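177aa long conserved hypothetical protein (ST1454) (Sulfolobus tokodaii, PDB 1WOZ) probably binds ATP and transfers its adenosyl group to the cobalt of reduced cobalamin, as a trimeric PduO-type corrinoid adenosyltransferase. Local coordinates at residues S43-E48 with S112-T117. Numbering follows the deposited sequence.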
loop_
_atom_site.group_PDB
_atom_site.type_symbol
_atom_site.label_atom_id
_atom_site.label_comp_id
_atom_site.label_asym_id
_atom_site.label_seq_id
_atom_site.Cartn_x
_atom_site.Cartn_y
_atom_site.Cartn_z
ATOM N N SER A 43 -12.009 -5.904 -8.031
ATOM C CA SER A 43 -11.757 -5.887 -9.472
ATOM C C SER A 43 -10.902 -7.077 -9.947
ATOM O O SER A 43 -10.911 -7.420 -11.128
ATOM C CB SER A 43 -11.067 -4.577 -9.901
ATOM O OG SER A 43 -9.673 -4.576 -9.585
ATOM N N LYS A 44 -10.177 -7.714 -9.039
ATOM C CA LYS A 44 -9.292 -8.827 -9.411
ATOM C C LYS A 44 -9.855 -10.219 -9.090
ATOM O O LYS A 44 -9.247 -11.231 -9.419
ATOM C CB LYS A 44 -7.949 -8.688 -8.679
ATOM C CG LYS A 44 -7.181 -7.402 -8.942
ATOM C CD LYS A 44 -6.657 -7.357 -10.349
ATOM C CE LYS A 44 -5.579 -8.413 -10.579
ATOM N NZ LYS A 44 -5.056 -8.353 -11.981
ATOM N N ILE A 45 -11.005 -10.264 -8.453
ATOM C CA ILE A 45 -11.633 -11.518 -8.031
ATOM C C ILE A 45 -12.841 -11.816 -8.923
ATOM O O ILE A 45 -13.751 -10.995 -9.051
ATOM C CB ILE A 45 -12.082 -11.387 -6.540
ATOM C CG1 ILE A 45 -10.850 -11.416 -5.627
ATOM C CG2 ILE A 45 -13.050 -12.484 -6.152
ATOM C CD1 ILE A 45 -11.192 -10.954 -4.189
ATOM N N PRO A 46 -12.879 -13.010 -9.528
ATOM C CA PRO A 46 -13.998 -13.362 -10.404
ATOM C C PRO A 46 -15.216 -13.993 -9.727
ATOM O O PRO A 46 -16.263 -14.149 -10.350
ATOM C CB PRO A 46 -13.349 -14.336 -11.382
ATOM C CG PRO A 46 -12.447 -15.143 -10.445
ATOM C CD PRO A 46 -11.821 -14.045 -9.572
ATOM N N TRP A 47 -15.106 -14.347 -8.460
ATOM C CA TRP A 47 -16.208 -15.040 -7.804
ATOM C C TRP A 47 -17.257 -14.105 -7.244
ATOM O O TRP A 47 -16.958 -13.195 -6.462
ATOM C CB TRP A 47 -15.647 -15.949 -6.719
ATOM C CG TRP A 47 -14.537 -16.828 -7.249
ATOM C CD1 TRP A 47 -14.643 -17.835 -8.172
ATOM C CD2 TRP A 47 -13.148 -16.730 -6.921
ATOM N NE1 TRP A 47 -13.401 -18.368 -8.438
ATOM C CE2 TRP A 47 -12.465 -17.710 -7.686
ATOM C CE3 TRP A 47 -12.417 -15.912 -6.057
ATOM C CZ2 TRP A 47 -11.085 -17.885 -7.617
ATOM C CZ3 TRP A 47 -11.030 -16.086 -5.984
ATOM C CH2 TRP A 47 -10.381 -17.068 -6.761
ATOM N N GLU A 48 -18.501 -14.360 -7.620
ATOM C CA GLU A 48 -19.588 -13.475 -7.213
ATOM C C GLU A 48 -19.871 -13.427 -5.736
ATOM O O GLU A 48 -20.294 -12.378 -5.235
ATOM C CB GLU A 48 -20.880 -13.838 -7.958
ATOM C CG GLU A 48 -20.810 -13.653 -9.449
ATOM C CD GLU A 48 -20.572 -12.225 -9.860
ATOM O OE1 GLU A 48 -21.130 -11.284 -9.230
ATOM O OE2 GLU A 48 -19.825 -12.043 -10.833
ATOM N N SER A 112 -3.410 -13.322 -3.187
ATOM C CA SER A 112 -2.357 -12.360 -2.864
ATOM C C SER A 112 -2.922 -10.967 -2.640
ATOM O O SER A 112 -2.519 -10.291 -1.696
ATOM C CB SER A 112 -1.290 -12.308 -3.972
ATOM O OG SER A 112 -0.625 -13.559 -4.080
ATOM N N VAL A 113 -3.850 -10.530 -3.492
ATOM C CA VAL A 113 -4.412 -9.200 -3.301
ATOM C C VAL A 113 -5.265 -9.155 -2.040
ATOM O O VAL A 113 -5.334 -8.114 -1.361
ATOM C CB VAL A 113 -5.215 -8.732 -4.530
ATOM C CG1 VAL A 113 -5.697 -7.289 -4.317
ATOM C CG2 VAL A 113 -4.318 -8.755 -5.759
ATOM N N LEU A 114 -5.910 -10.279 -1.711
ATOM C CA LEU A 114 -6.705 -10.358 -0.475
ATOM C C LEU A 114 -5.802 -10.251 0.754
ATOM O O LEU A 114 -6.181 -9.618 1.750
ATOM C CB LEU A 114 -7.513 -11.668 -0.431
ATOM C CG LEU A 114 -8.738 -11.597 -1.390
ATOM C CD1 LEU A 114 -9.267 -13.011 -1.666
ATOM C CD2 LEU A 114 -9.848 -10.725 -0.788
ATOM N N HIS A 115 -4.619 -10.874 0.698
ATOM C CA HIS A 115 -3.687 -10.786 1.816
ATOM C C HIS A 115 -3.140 -9.365 1.964
ATOM O O HIS A 115 -2.901 -8.892 3.079
ATOM C CB HIS A 115 -2.516 -11.764 1.637
ATOM C CG HIS A 115 -2.832 -13.149 2.095
ATOM N ND1 HIS A 115 -3.171 -13.431 3.402
ATOM C CD2 HIS A 115 -2.885 -14.329 1.424
ATOM C CE1 HIS A 115 -3.424 -14.724 3.518
ATOM N NE2 HIS A 115 -3.258 -15.291 2.333
ATOM N N VAL A 116 -2.895 -8.694 0.840
ATOM C CA VAL A 116 -2.417 -7.318 0.935
ATOM C C VAL A 116 -3.511 -6.479 1.616
ATOM O O VAL A 116 -3.242 -5.672 2.516
ATOM C CB VAL A 116 -2.133 -6.715 -0.466
ATOM C CG1 VAL A 116 -2.029 -5.189 -0.359
ATOM C CG2 VAL A 116 -0.838 -7.315 -1.051
ATOM N N THR A 117 -4.746 -6.681 1.176
ATOM C CA THR A 117 -5.886 -5.953 1.721
ATOM C C THR A 117 -6.022 -6.273 3.218
ATOM O O THR A 117 -6.259 -5.381 4.042
ATOM C CB THR A 117 -7.154 -6.336 0.925
ATOM O OG1 THR A 117 -6.916 -6.040 -0.458
ATOM C CG2 THR A 117 -8.372 -5.533 1.388
#
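Ile45 pushes its terminal methyl into the end of Leu114, where CD1 of Ile45 lies 3.7 Å from CD2 of Leu114 and almost as near to CG and CD1 of the leucine. The two side chains cross at about a right angle, and the one CD1 methyl of Ile45 meets the branched end of Leu114. CG1 of Ile45 stands anti to the carbonyl carbon (chi1 -73°), which places the longer branch, and with it CD1, against Leu114. Both residues also touch Met50 of helix 48-69, an apolar setting that suits branched aliphatic side chains. Beside this pair, Lys44 brings only its aliphatic part near Val113, which also packs on Phe40 of its own chain and of the second subunit. The lysine chain then bends away, carrying NZ to salt bridges with Glu109 of its own chain and Glu109 of the third subunit; a long, flexible residue can thus serve apolar packing and a charged subunit interface together. Within helix 109-134, Thr117 OG1 donates to Val113 O at 2.8 Å, which gives the buried hydroxyl a partner; Thr117 N reaches the same oxygen from the opposite face of its plane, and two bonds grip it. The Ile45–Leu114 contact joins the turn between helices 23-44 and 48-69 to helix 109-134 in the helical bundle characteristic of trimeric PduO-type adenosyltransferases.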